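Local coordinates for IPT/TIG domain-containing protein BACOVA_02650 (Bacteroides ovatus, PDB 5E7G) that binds xyloglucan at the cell surface and probably presents it for transport into the periplasm, where it is degraded, at residues A2-H7 with G90-N95; I30-E35 with I62-P67; K42-D47 with R84-H89; E71-N76 with N95-S100. All coordinates share one frame; numbering follows the deposited sequence.

All four contacts lie in the N-terminal Ig-like (IPT/TIG) unit. From the N terminus, A2-H7 meets G90-N95, so contact 1 closes the longest loop and encloses contacts 2 and 3. I30-E35 pairs with I62-P67 in contact 2, within the first sheet; K42-D47, on the intervening chain, pairs only later with R84-H89 in the second sheet, so contacts 2 and 3 cross. Contact 4 opens at E71-N76, after contact 2 has closed, and ends at N95-S100; it crosses contacts 1 and 3 and shares Asn95 with contact 1. Contact 1 joins the two sheets along one border, and contact 4 fastens a loop to the chain leading toward the next unit.

Contact 1. Residues A2-H7 with G90-N95; sequences AIPVIH and GVAAYN
Edge strands of two facing sheets meet here, Pro4 and Ile6 of 2-7 packing against Gly90, Ala92 and Tyr94 of 90-95. Strands 5-7 and 91-95 run nearly alongside each other, 24° apart in direction, yet no hydrogen bond joins them. The Pro4 ring lies on the backbone of a residue without a side chain, its CD 3.5 Å from Gly90 CA, and its CG reaches Val91 N at 3.6 Å. One step along, Ala92 CB rests against Pro4 O at 3.6 Å. This is one border of the Ig-like beta-sandwich of an IPT/TIG unit: Val5 and His7 bond through their backbones to Glu35 and Val33 in one sheet, Ala92 and Tyr94 to Ile85 and Ile83 in the other, and the contact is made by side chains on side chains and on backbone. Ile6 packs between Ala92 and Tyr94, its CG1 4.3 Å from Ala92 CB, while its CG2 presses on Tyr94 CB at 3.5 Å. With CG opposite its own backbone N (chi1 -175°), Tyr94 swings its ring past the Ile6 CG2 methyl and onward to His7, where CE1 stands 3.8 Å from His7 O. A serine in place of Tyr94 keeps the CB touch but would probably leave Ile6 CG2 and the His7 carbonyl without the ring beside them, opening the sandwich edge. Further inside, Ile6 also touches Val32 and Ile85.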
loop_
_atom_site.group_PDB
_atom_site.type_symbol
_atom_site.label_atom_id
_atom_site.label_comp_id
_atom_site.label_asym_id
_atom_site.label_seq_id
_atom_site.Cartn_x
_atom_site.Cartn_y
_atom_site.Cartn_z
ATOM N N ALA A 2 17.103 -14.771 67.025
ATOM C CA ALA A 2 16.167 -15.548 66.219
ATOM C C ALA A 2 16.387 -15.283 64.732
ATOM O O ALA A 2 16.604 -14.142 64.322
ATOM C CB ALA A 2 14.732 -15.219 66.606
ATOM N N ILE A 3 16.332 -16.341 63.929
ATOM C CA ILE A 3 16.519 -16.212 62.490
ATOM C C ILE A 3 15.248 -15.648 61.845
ATOM O O ILE A 3 14.152 -16.151 62.099
ATOM C CB ILE A 3 16.865 -17.570 61.835
ATOM C CG1 ILE A 3 18.122 -18.165 62.480
ATOM C CG2 ILE A 3 17.073 -17.404 60.327
ATOM C CD1 ILE A 3 18.482 -19.557 61.978
ATOM N N PRO A 4 15.382 -14.601 61.010
ATOM C CA PRO A 4 14.207 -14.085 60.298
ATOM C C PRO A 4 13.713 -15.068 59.243
ATOM O O PRO A 4 14.500 -15.850 58.714
ATOM C CB PRO A 4 14.722 -12.790 59.658
ATOM C CG PRO A 4 16.178 -12.989 59.521
ATOM C CD PRO A 4 16.596 -13.827 60.692
ATOM N N VAL A 5 12.418 -15.027 58.955
ATOM C CA VAL A 5 11.800 -15.975 58.040
ATOM C C VAL A 5 10.714 -15.275 57.233
ATOM O O VAL A 5 10.118 -14.308 57.703
ATOM C CB VAL A 5 11.199 -17.178 58.806
ATOM C CG1 VAL A 5 10.386 -18.088 57.883
ATOM C CG2 VAL A 5 12.305 -17.971 59.491
ATOM N N ILE A 6 10.481 -15.761 56.016
ATOM C CA ILE A 6 9.401 -15.268 55.163
ATOM C C ILE A 6 8.520 -16.441 54.767
ATOM O O ILE A 6 9.002 -17.409 54.182
ATOM C CB ILE A 6 9.935 -14.565 53.890
ATOM C CG1 ILE A 6 10.750 -13.325 54.265
ATOM C CG2 ILE A 6 8.782 -14.174 52.955
ATOM C CD1 ILE A 6 11.530 -12.753 53.120
ATOM N N HIS A 7 7.231 -16.343 55.080
ATOM C CA HIS A 7 6.293 -17.431 54.822
ATOM C C HIS A 7 5.599 -17.271 53.472
ATOM O O HIS A 7 5.377 -18.249 52.760
ATOM C CB HIS A 7 5.259 -17.516 55.953
ATOM C CG HIS A 7 5.806 -18.085 57.228
ATOM N ND1 HIS A 7 5.673 -17.454 58.447
ATOM C CD2 HIS A 7 6.494 -19.227 57.471
ATOM C CE1 HIS A 7 6.255 -18.181 59.384
ATOM N NE2 HIS A 7 6.759 -19.262 58.818
ATOM N N GLY A 90 20.161 -11.523 61.245
ATOM C CA GLY A 90 19.865 -12.585 60.298
ATOM C C GLY A 90 19.615 -12.128 58.868
ATOM O O GLY A 90 19.622 -10.934 58.564
ATOM N N VAL A 91 19.402 -13.100 57.985
ATOM C CA VAL A 91 19.057 -12.832 56.595
ATOM C C VAL A 91 18.006 -13.826 56.131
ATOM O O VAL A 91 18.074 -15.006 56.468
ATOM C CB VAL A 91 20.273 -12.929 55.663
ATOM C CG1 VAL A 91 19.880 -12.538 54.249
ATOM C CG2 VAL A 91 21.405 -12.047 56.162
ATOM N N ALA A 92 17.045 -13.342 55.355
ATOM C CA ALA A 92 15.964 -14.176 54.845
ATOM C C ALA A 92 15.691 -13.840 53.384
ATOM O O ALA A 92 15.847 -12.693 52.967
ATOM C CB ALA A 92 14.708 -13.986 55.682
ATOM N N ALA A 93 15.285 -14.844 52.612
ATOM C CA ALA A 93 15.019 -14.666 51.188
ATOM C C ALA A 93 13.810 -15.473 50.758
ATOM O O ALA A 93 13.577 -16.571 51.256
ATOM C CB ALA A 93 16.232 -15.072 50.363
ATOM N N TYR A 94 13.052 -14.926 49.817
ATOM C CA TYR A 94 11.861 -15.587 49.307
ATOM C C TYR A 94 11.724 -15.282 47.819
ATOM O O TYR A 94 11.843 -14.129 47.404
ATOM C CB TYR A 94 10.631 -15.119 50.086
ATOM C CG TYR A 94 9.344 -15.829 49.734
ATOM C CD1 TYR A 94 9.055 -17.084 50.253
ATOM C CD2 TYR A 94 8.409 -15.234 48.900
ATOM C CE1 TYR A 94 7.873 -17.729 49.942
ATOM C CE2 TYR A 94 7.223 -15.873 48.583
ATOM C CZ TYR A 94 6.960 -17.117 49.106
ATOM O OH TYR A 94 5.779 -17.748 48.788
ATOM N N ASN A 95 11.493 -16.311 47.013
ATOM C CA ASN A 95 11.411 -16.121 45.568
ATOM C C ASN A 95 10.128 -15.436 45.150
ATOM O O ASN A 95 9.049 -15.759 45.640
ATOM C CB ASN A 95 11.537 -17.455 44.843
ATOM C CG ASN A 95 12.915 -18.056 44.976
ATOM O OD1 ASN A 95 13.848 -17.398 45.439
ATOM N ND2 ASN A 95 13.056 -19.307 44.566
#

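Contact 2. Residues I30-E35 with I62-P67; sequences IVVVGE and IILTVP
Ile30 and Leu64 stand side by side on the buried face of an antiparallel strand pair, Ile30 CG1 3.8 Å from Leu64 CD2. Both first torsions take the crowded position between backbone N and carbonyl carbon (chi1 59° for Ile30, 67° for Leu64), which brings their ends together. The same Leu64 CD2 methyl also meets Val32 CG2 at 3.9 Å, and Val32 CB faces Ile62 CB at 4.0 Å. Just past the strand end, Val66 CG2 closes on Ile30 CD1 at 4.1 Å. These strands belong to the first sheet of the Ig-like sandwich, and their buried side chains project toward the second sheet, where Ile83 and Ile85 receive Ile30, Val32 and Ile62. Around the hydrogen-bonded pairs the backbone is firmly tied: Ile30 N gives a nearly straight bond (174°) to Leu64 O at 2.9 Å, Val32 N one to Ile62 O at 2.7 Å, each returned by the partner strand. The other face is looser and partly solvent-exposed. There the non-hydrogen-bonded pair Val31 and Ile63 shares one apolar touch, Val31 CG2 to Ile63 CG1 at 4.1 Å, with Arg10 and Tyr56 flanking it.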
loop_
_atom_site.group_PDB
_atom_site.type_symbol
_atom_site.label_atom_id
_atom_site.label_comp_id
_atom_site.label_asym_id
_atom_site.label_seq_id
_atom_site.Cartn_x
_atom_site.Cartn_y
_atom_site.Cartn_z
ATOM N N ILE A 30 3.292 -4.604 48.125
ATOM C CA ILE A 30 3.282 -5.979 48.613
ATOM C C ILE A 30 3.399 -6.014 50.131
ATOM O O ILE A 30 3.832 -5.046 50.757
ATOM C CB ILE A 30 4.427 -6.827 47.992
ATOM C CG1 ILE A 30 5.798 -6.215 48.314
ATOM C CG2 ILE A 30 4.227 -6.961 46.481
ATOM C CD1 ILE A 30 6.983 -7.097 47.918
ATOM N N VAL A 31 2.989 -7.138 50.704
ATOM C CA VAL A 31 3.136 -7.392 52.130
ATOM C C VAL A 31 3.949 -8.649 52.315
ATOM O O VAL A 31 3.534 -9.724 51.887
ATOM C CB VAL A 31 1.778 -7.567 52.840
ATOM C CG1 VAL A 31 1.982 -7.964 54.302
ATOM C CG2 VAL A 31 0.964 -6.297 52.741
ATOM N N VAL A 32 5.106 -8.517 52.956
ATOM C CA VAL A 32 5.939 -9.669 53.274
ATOM C C VAL A 32 5.554 -10.171 54.656
ATOM O O VAL A 32 5.685 -9.445 55.640
ATOM C CB VAL A 32 7.442 -9.328 53.236
ATOM C CG1 VAL A 32 8.280 -10.587 53.443
ATOM C CG2 VAL A 32 7.802 -8.651 51.910
ATOM N N VAL A 33 5.065 -11.406 54.716
ATOM C CA VAL A 33 4.634 -12.017 55.971
ATOM C C VAL A 33 5.605 -13.102 56.420
ATOM O O VAL A 33 6.006 -13.967 55.635
ATOM C CB VAL A 33 3.224 -12.619 55.844
ATOM C CG1 VAL A 33 2.801 -13.286 57.154
ATOM C CG2 VAL A 33 2.226 -11.535 55.451
ATOM N N GLY A 34 5.969 -13.051 57.698
ATOM C CA GLY A 34 6.893 -14.006 58.275
ATOM C C GLY A 34 7.114 -13.773 59.760
ATOM O O GLY A 34 6.203 -13.336 60.467
ATOM N N GLU A 35 8.325 -14.065 60.228
ATOM C CA GLU A 35 8.664 -13.956 61.643
ATOM C C GLU A 35 9.992 -13.241 61.857
ATOM O O GLU A 35 10.885 -13.289 61.010
ATOM C CB GLU A 35 8.730 -15.343 62.283
ATOM C CG GLU A 35 7.419 -16.114 62.248
ATOM C CD GLU A 35 7.566 -17.538 62.762
ATOM O OE1 GLU A 35 8.660 -17.891 63.256
ATOM O OE2 GLU A 35 6.585 -18.308 62.669
ATOM N N ILE A 62 6.320 -6.866 56.676
ATOM C CA ILE A 62 6.940 -5.732 55.991
ATOM C C ILE A 62 6.024 -5.288 54.861
ATOM O O ILE A 62 5.635 -6.111 54.027
ATOM C CB ILE A 62 8.327 -6.071 55.380
ATOM C CG1 ILE A 62 9.280 -6.625 56.442
ATOM C CG2 ILE A 62 8.938 -4.836 54.695
ATOM C CD1 ILE A 62 9.630 -5.630 57.520
ATOM N N ILE A 63 5.683 -4.003 54.831
ATOM C CA ILE A 63 4.949 -3.428 53.709
ATOM C C ILE A 63 5.846 -2.468 52.938
ATOM O O ILE A 63 6.389 -1.511 53.496
ATOM C CB ILE A 63 3.681 -2.668 54.149
ATOM C CG1 ILE A 63 2.838 -3.517 55.110
ATOM C CG2 ILE A 63 2.862 -2.267 52.919
ATOM C CD1 ILE A 63 1.653 -2.767 55.710
ATOM N N LEU A 64 5.982 -2.729 51.646
ATOM C CA LEU A 64 6.764 -1.874 50.765
ATOM C C LEU A 64 6.138 -1.925 49.382
ATOM O O LEU A 64 5.188 -2.678 49.153
ATOM C CB LEU A 64 8.234 -2.315 50.709
ATOM C CG LEU A 64 8.538 -3.670 50.052
ATOM C CD1 LEU A 64 10.005 -3.741 49.649
ATOM C CD2 LEU A 64 8.190 -4.834 50.977
ATOM N N THR A 65 6.670 -1.123 48.468
ATOM C CA THR A 65 6.215 -1.133 47.082
ATOM C C THR A 65 7.382 -1.462 46.149
ATOM O O THR A 65 8.470 -0.888 46.258
ATOM C CB THR A 65 5.576 0.220 46.677
ATOM O OG1 THR A 65 6.579 1.239 46.631
ATOM C CG2 THR A 65 4.488 0.628 47.671
ATOM N N VAL A 66 7.150 -2.413 45.253
ATOM C CA VAL A 66 8.146 -2.793 44.264
ATOM C C VAL A 66 8.431 -1.583 43.371
ATOM O O VAL A 66 7.520 -1.084 42.711
ATOM C CB VAL A 66 7.671 -3.971 43.403
ATOM C CG1 VAL A 66 8.761 -4.381 42.405
ATOM C CG2 VAL A 66 7.266 -5.147 44.286
ATOM N N PRO A 67 9.687 -1.093 43.352
ATOM C CA PRO A 67 10.004 0.089 42.537
ATOM C C PRO A 67 9.645 -0.070 41.063
ATOM O O PRO A 67 9.812 -1.151 40.492
ATOM C CB PRO A 67 11.523 0.235 42.707
ATOM C CG PRO A 67 11.818 -0.406 44.005
ATOM C CD PRO A 67 10.858 -1.551 44.120
#

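Contact 3. Residues K42-D47 with R84-H89; sequences KVYIND and RIETEH
Arg84 N gives Tyr44 O the shortest bond of this contact, 2.7 Å and 169° at the hydrogen, and Tyr44 N answers with a bond to Arg84 O at 2.8 Å. The two strands, 42-45 and 84-86, are central neighbours in the second sheet of the Ig-like sandwich, antiparallel to each other. At the far end of the pairing Glu86 N binds Lys42 O at 3.1 Å, while the return bond from Lys42 N is weak. Val43 and Ile85 turn to the buried face, toward Leu64 and Ile62 of the opposite sheet. On the outer face, Tyr44 and Arg84 lie alongside each other, with Tyr44 CD1 3.9 Å from Arg84 CD and the ring and guanidinium planes 69° apart. The ring carries its outer edge to Glu86: Tyr44 CE1 meets Glu86 CD at 3.5 Å, and Glu86 OE1 lies in the ring plane, 3.2 Å from Tyr44 OH. Lys42 passes the same carboxylate with its CB and CG, then bends at chi2 (-71°), which carries the rest of the chain away. Glu86 is thus flanked by tyrosine and arginine, and Arg84 NE, from the edge of the guanidinium, forms a salt bridge with Glu86 OE2 at 3.5 Å, its hydrogen bond weak.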
loop_
_atom_site.group_PDB
_atom_site.type_symbol
_atom_site.label_atom_id
_atom_site.label_comp_id
_atom_site.label_asym_id
_atom_site.label_seq_id
_atom_site.Cartn_x
_atom_site.Cartn_y
_atom_site.Cartn_z
ATOM N N LYS A 42 17.774 -3.545 55.924
ATOM C CA LYS A 42 17.889 -3.451 54.473
ATOM C C LYS A 42 16.883 -4.366 53.777
ATOM O O LYS A 42 16.580 -5.456 54.266
ATOM C CB LYS A 42 19.310 -3.815 54.022
ATOM C CG LYS A 42 20.406 -2.919 54.577
ATOM C CD LYS A 42 20.372 -1.525 53.954
ATOM C CE LYS A 42 21.473 -0.629 54.516
ATOM N NZ LYS A 42 22.846 -1.205 54.304
ATOM N N VAL A 43 16.362 -3.906 52.643
ATOM C CA VAL A 43 15.551 -4.746 51.770
ATOM C C VAL A 43 16.094 -4.717 50.349
ATOM O O VAL A 43 16.516 -3.669 49.857
ATOM C CB VAL A 43 14.083 -4.305 51.749
ATOM C CG1 VAL A 43 13.260 -5.228 50.846
ATOM C CG2 VAL A 43 13.521 -4.299 53.154
ATOM N N TYR A 44 16.072 -5.873 49.697
ATOM C CA TYR A 44 16.532 -5.990 48.321
ATOM C C TYR A 44 15.531 -6.776 47.483
ATOM O O TYR A 44 14.933 -7.733 47.969
ATOM C CB TYR A 44 17.893 -6.688 48.255
ATOM C CG TYR A 44 18.941 -6.165 49.205
ATOM C CD1 TYR A 44 18.986 -6.598 50.519
ATOM C CD2 TYR A 44 19.910 -5.266 48.775
ATOM C CE1 TYR A 44 19.954 -6.141 51.387
ATOM C CE2 TYR A 44 20.885 -4.801 49.634
ATOM C CZ TYR A 44 20.904 -5.244 50.941
ATOM O OH TYR A 44 21.875 -4.785 51.807
ATOM N N ILE A 45 15.361 -6.368 46.229
ATOM C CA ILE A 45 14.576 -7.121 45.255
ATOM C C ILE A 45 15.377 -7.227 43.969
ATOM O O ILE A 45 15.921 -6.233 43.488
ATOM C CB ILE A 45 13.207 -6.467 44.949
ATOM C CG1 ILE A 45 12.392 -6.263 46.234
ATOM C CG2 ILE A 45 12.433 -7.327 43.947
ATOM C CD1 ILE A 45 11.069 -5.552 46.017
ATOM N N ASN A 46 15.439 -8.430 43.409
ATOM C CA ASN A 46 16.257 -8.684 42.229
ATOM C C ASN A 46 17.695 -8.190 42.417
ATOM O O ASN A 46 18.279 -7.576 41.521
ATOM C CB ASN A 46 15.620 -8.039 40.992
ATOM C CG ASN A 46 14.356 -8.751 40.550
ATOM O OD1 ASN A 46 14.025 -9.822 41.059
ATOM N ND2 ASN A 46 13.654 -8.172 39.581
ATOM N N ASP A 47 18.248 -8.468 43.597
ATOM C CA ASP A 47 19.628 -8.114 43.941
ATOM C C ASP A 47 19.864 -6.597 43.918
ATOM O O ASP A 47 21.003 -6.143 43.832
ATOM C CB ASP A 47 20.615 -8.830 43.003
ATOM C CG ASP A 47 20.702 -10.332 43.270
ATOM O OD1 ASP A 47 20.653 -10.739 44.454
ATOM O OD2 ASP A 47 20.819 -11.105 42.298
ATOM N N ARG A 84 15.070 -10.094 49.323
ATOM C CA ARG A 84 16.022 -10.412 50.381
ATOM C C ARG A 84 15.877 -9.415 51.527
ATOM O O ARG A 84 15.868 -8.202 51.307
ATOM C CB ARG A 84 17.460 -10.410 49.834
ATOM C CG ARG A 84 18.560 -10.557 50.890
ATOM C CD ARG A 84 19.932 -10.349 50.265
ATOM N NE ARG A 84 21.034 -10.621 51.186
ATOM C CZ ARG A 84 21.657 -11.789 51.289
ATOM N NH1 ARG A 84 21.287 -12.827 50.540
ATOM N NH2 ARG A 84 22.655 -11.924 52.153
ATOM N N ILE A 85 15.754 -9.935 52.743
ATOM C CA ILE A 85 15.630 -9.100 53.931
ATOM C C ILE A 85 16.803 -9.335 54.870
ATOM O O ILE A 85 17.177 -10.476 55.141
ATOM C CB ILE A 85 14.297 -9.365 54.660
ATOM C CG1 ILE A 85 13.144 -8.795 53.831
ATOM C CG2 ILE A 85 14.297 -8.729 56.048
ATOM C CD1 ILE A 85 11.768 -9.128 54.367
ATOM N N GLU A 86 17.382 -8.235 55.344
ATOM C CA GLU A 86 18.457 -8.270 56.332
ATOM C C GLU A 86 18.015 -7.596 57.626
ATOM O O GLU A 86 17.620 -6.423 57.629
ATOM C CB GLU A 86 19.719 -7.587 55.794
ATOM C CG GLU A 86 20.440 -8.359 54.693
ATOM C CD GLU A 86 21.620 -7.589 54.124
ATOM O OE1 GLU A 86 21.842 -6.428 54.550
ATOM O OE2 GLU A 86 22.326 -8.141 53.251
ATOM N N THR A 87 18.069 -8.342 58.723
ATOM C CA THR A 87 17.745 -7.786 60.027
ATOM C C THR A 87 19.038 -7.355 60.685
ATOM O O THR A 87 20.076 -7.273 60.026
ATOM C CB THR A 87 16.998 -8.788 60.924
ATOM O OG1 THR A 87 17.840 -9.910 61.203
ATOM C CG2 THR A 87 15.727 -9.267 60.241
ATOM N N GLU A 88 18.965 -7.058 61.976
ATOM C CA GLU A 88 20.147 -6.686 62.736
ATOM C C GLU A 88 21.179 -7.803 62.669
ATOM O O GLU A 88 22.382 -7.543 62.656
ATOM C CB GLU A 88 19.781 -6.385 64.196
ATOM C CG GLU A 88 20.974 -6.008 65.076
ATOM C CD GLU A 88 21.718 -4.786 64.562
ATOM O OE1 GLU A 88 21.047 -3.787 64.212
ATOM O OE2 GLU A 88 22.969 -4.826 64.501
ATOM N N HIS A 89 20.708 -9.046 62.600
ATOM C CA HIS A 89 21.597 -10.200 62.709
ATOM C C HIS A 89 21.406 -11.258 61.618
ATOM O O HIS A 89 22.381 -11.828 61.132
ATOM C CB HIS A 89 21.411 -10.851 64.080
ATOM C CG HIS A 89 22.314 -12.027 64.319
ATOM N ND1 HIS A 89 23.687 -11.939 64.226
ATOM C CD2 HIS A 89 22.040 -13.313 64.642
ATOM C CE1 HIS A 89 24.218 -13.120 64.482
ATOM N NE2 HIS A 89 23.241 -13.970 64.739
#

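Contact 4. Residues E71-N76 with N95-S100; sequences ELTGQN and NMHVLS
Leu72 of a turn after strand 61-65 packs against Val98 and Ser100, where the chain leaves the N-terminal Ig-like sandwich for the next one. Its CB lies 4.0 Å from Ser100 OG. CG is turned opposite the carbonyl carbon (chi1 -53°), sending its two methyls to different neighbours: CD1 comes to 3.3 Å from Leu99 O and also abuts Ser100 CA, while CD2 meets Val98 CG1 at 3.4 Å, the two side chains crossing at about a right angle. An asparagine in place of Leu72 would probably leave Val98 CG1 without its apolar mate and the backbone at Leu99 and Ser100 without its covering methyl. The turn itself is tied back on Leu72: Gln75 N bonds to Leu72 O, and Gln75 OE1 accepts a hydrogen bond from Leu72 N on a lone pair at 3.1 Å, a bond that is almost straight (176°). No direct hydrogen bond links the two segments; water does it. Val98 O receives hydrogens from two waters. The first water accepts a hydrogen bond from Thr73 N, and the second a weak one from Gly74 N. Gly74 has no side chain, and its CA approaches Ser100 OG to 3.7 Å. Beyond the contact, the His97 ring stacks on Tyr184 and Ser100 O bonds to Thr185, so this strip also touches the following unit. The first water lies 2.8 Å from Val98 O and 3.0 Å from Thr73 N.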
loop_
_atom_site.group_PDB
_atom_site.type_symbol
_atom_site.label_atom_id
_atom_site.label_comp_id
_atom_site.label_asym_id
_atom_site.label_seq_id
_atom_site.Cartn_x
_atom_site.Cartn_y
_atom_site.Cartn_z
ATOM N N GLU A 71 15.242 -2.900 37.773
ATOM C CA GLU A 71 15.737 -3.720 36.675
ATOM C C GLU A 71 15.227 -5.152 36.857
ATOM O O GLU A 71 15.387 -5.746 37.921
ATOM C CB GLU A 71 17.262 -3.682 36.607
ATOM C CG GLU A 71 17.835 -4.397 35.380
ATOM C CD GLU A 71 19.350 -4.538 35.409
ATOM O OE1 GLU A 71 19.990 -4.068 36.377
ATOM O OE2 GLU A 71 19.896 -5.127 34.454
ATOM N N LEU A 72 14.602 -5.696 35.821
ATOM C CA LEU A 72 13.908 -6.975 35.934
ATOM C C LEU A 72 14.769 -8.143 35.467
ATOM O O LEU A 72 15.739 -7.962 34.730
ATOM C CB LEU A 72 12.602 -6.931 35.136
ATOM C CG LEU A 72 11.679 -5.745 35.464
ATOM C CD1 LEU A 72 10.359 -5.867 34.706
ATOM C CD2 LEU A 72 11.425 -5.624 36.960
ATOM N N THR A 73 14.410 -9.340 35.920
ATOM C CA THR A 73 15.141 -10.549 35.569
ATOM C C THR A 73 14.975 -10.865 34.093
ATOM O O THR A 73 15.802 -11.563 33.509
ATOM C CB THR A 73 14.668 -11.756 36.390
ATOM O OG1 THR A 73 13.247 -11.897 36.251
ATOM C CG2 THR A 73 15.025 -11.571 37.860
ATOM N N GLY A 74 13.899 -10.356 33.500
ATOM C CA GLY A 74 13.639 -10.559 32.087
ATOM C C GLY A 74 14.697 -9.936 31.196
ATOM O O GLY A 74 15.016 -10.477 30.142
ATOM N N GLN A 75 15.244 -8.800 31.624
ATOM C CA GLN A 75 16.223 -8.067 30.823
ATOM C C GLN A 75 17.647 -8.269 31.320
ATOM O O GLN A 75 18.592 -7.805 30.684
ATOM C CB GLN A 75 15.897 -6.572 30.812
ATOM C CG GLN A 75 15.860 -5.921 32.188
ATOM C CD GLN A 75 15.223 -4.539 32.166
ATOM O OE1 GLN A 75 14.644 -4.093 33.162
ATOM N NE2 GLN A 75 15.318 -3.851 31.028
ATOM N N ASN A 76 17.803 -8.953 32.451
ATOM C CA ASN A 76 19.129 -9.313 32.955
ATOM C C ASN A 76 19.095 -10.661 33.684
ATOM O O ASN A 76 18.576 -10.753 34.797
ATOM C CB ASN A 76 19.670 -8.224 33.885
ATOM C CG ASN A 76 21.108 -8.489 34.343
ATOM O OD1 ASN A 76 21.751 -9.454 33.915
ATOM N ND2 ASN A 76 21.617 -7.623 35.208
ATOM N N ASN A 95 11.493 -16.311 47.013
ATOM C CA ASN A 95 11.411 -16.121 45.568
ATOM C C ASN A 95 10.128 -15.436 45.150
ATOM O O ASN A 95 9.049 -15.759 45.640
ATOM C CB ASN A 95 11.537 -17.455 44.843
ATOM C CG ASN A 95 12.915 -18.056 44.976
ATOM O OD1 ASN A 95 13.848 -17.398 45.439
ATOM N ND2 ASN A 95 13.056 -19.307 44.566
ATOM N N MET A 96 10.263 -14.475 44.243
ATOM C CA MET A 96 9.116 -13.763 43.693
ATOM C C MET A 96 9.488 -13.221 42.317
ATOM O O MET A 96 10.649 -12.890 42.067
ATOM C CB MET A 96 8.662 -12.631 44.622
ATOM C CG MET A 96 9.530 -11.387 44.566
ATOM S SD MET A 96 8.938 -10.024 45.592
ATOM C CE MET A 96 7.301 -9.767 44.929
ATOM N N HIS A 97 8.499 -13.126 41.434
ATOM C CA HIS A 97 8.742 -12.780 40.040
ATOM C C HIS A 97 8.137 -11.432 39.681
ATOM O O HIS A 97 6.917 -11.298 39.587
ATOM C CB HIS A 97 8.171 -13.864 39.129
ATOM C CG HIS A 97 8.575 -13.718 37.698
ATOM N ND1 HIS A 97 8.051 -12.751 36.871
ATOM C CD2 HIS A 97 9.460 -14.414 36.949
ATOM C CE1 HIS A 97 8.590 -12.860 35.672
ATOM N NE2 HIS A 97 9.449 -13.862 35.692
ATOM N N VAL A 98 8.993 -10.434 39.481
ATOM C CA VAL A 98 8.537 -9.130 39.027
ATOM C C VAL A 98 8.349 -9.190 37.506
ATOM O O VAL A 98 9.298 -9.451 36.757
ATOM C CB VAL A 98 9.521 -8.007 39.405
ATOM C CG1 VAL A 98 8.936 -6.651 39.049
ATOM C CG2 VAL A 98 9.848 -8.058 40.888
ATOM N N LEU A 99 7.118 -8.949 37.064
ATOM C CA LEU A 99 6.715 -9.176 35.675
ATOM C C LEU A 99 7.276 -8.161 34.694
ATOM O O LEU A 99 7.197 -6.952 34.918
ATOM C CB LEU A 99 5.190 -9.163 35.566
ATOM C CG LEU A 99 4.445 -10.257 36.324
ATOM C CD1 LEU A 99 2.966 -9.942 36.360
ATOM C CD2 LEU A 99 4.692 -11.607 35.683
ATOM N N SER A 100 7.826 -8.664 33.594
ATOM C CA SER A 100 8.250 -7.808 32.496
ATOM C C SER A 100 7.037 -7.371 31.676
ATOM O O SER A 100 5.980 -7.998 31.745
ATOM C CB SER A 100 9.256 -8.536 31.608
ATOM O OG SER A 100 10.472 -8.735 32.297
HETATM O O HOH W 1 11.914 -9.713 37.629
HETATM O O HOH W 2 10.838 -10.151 34.290
#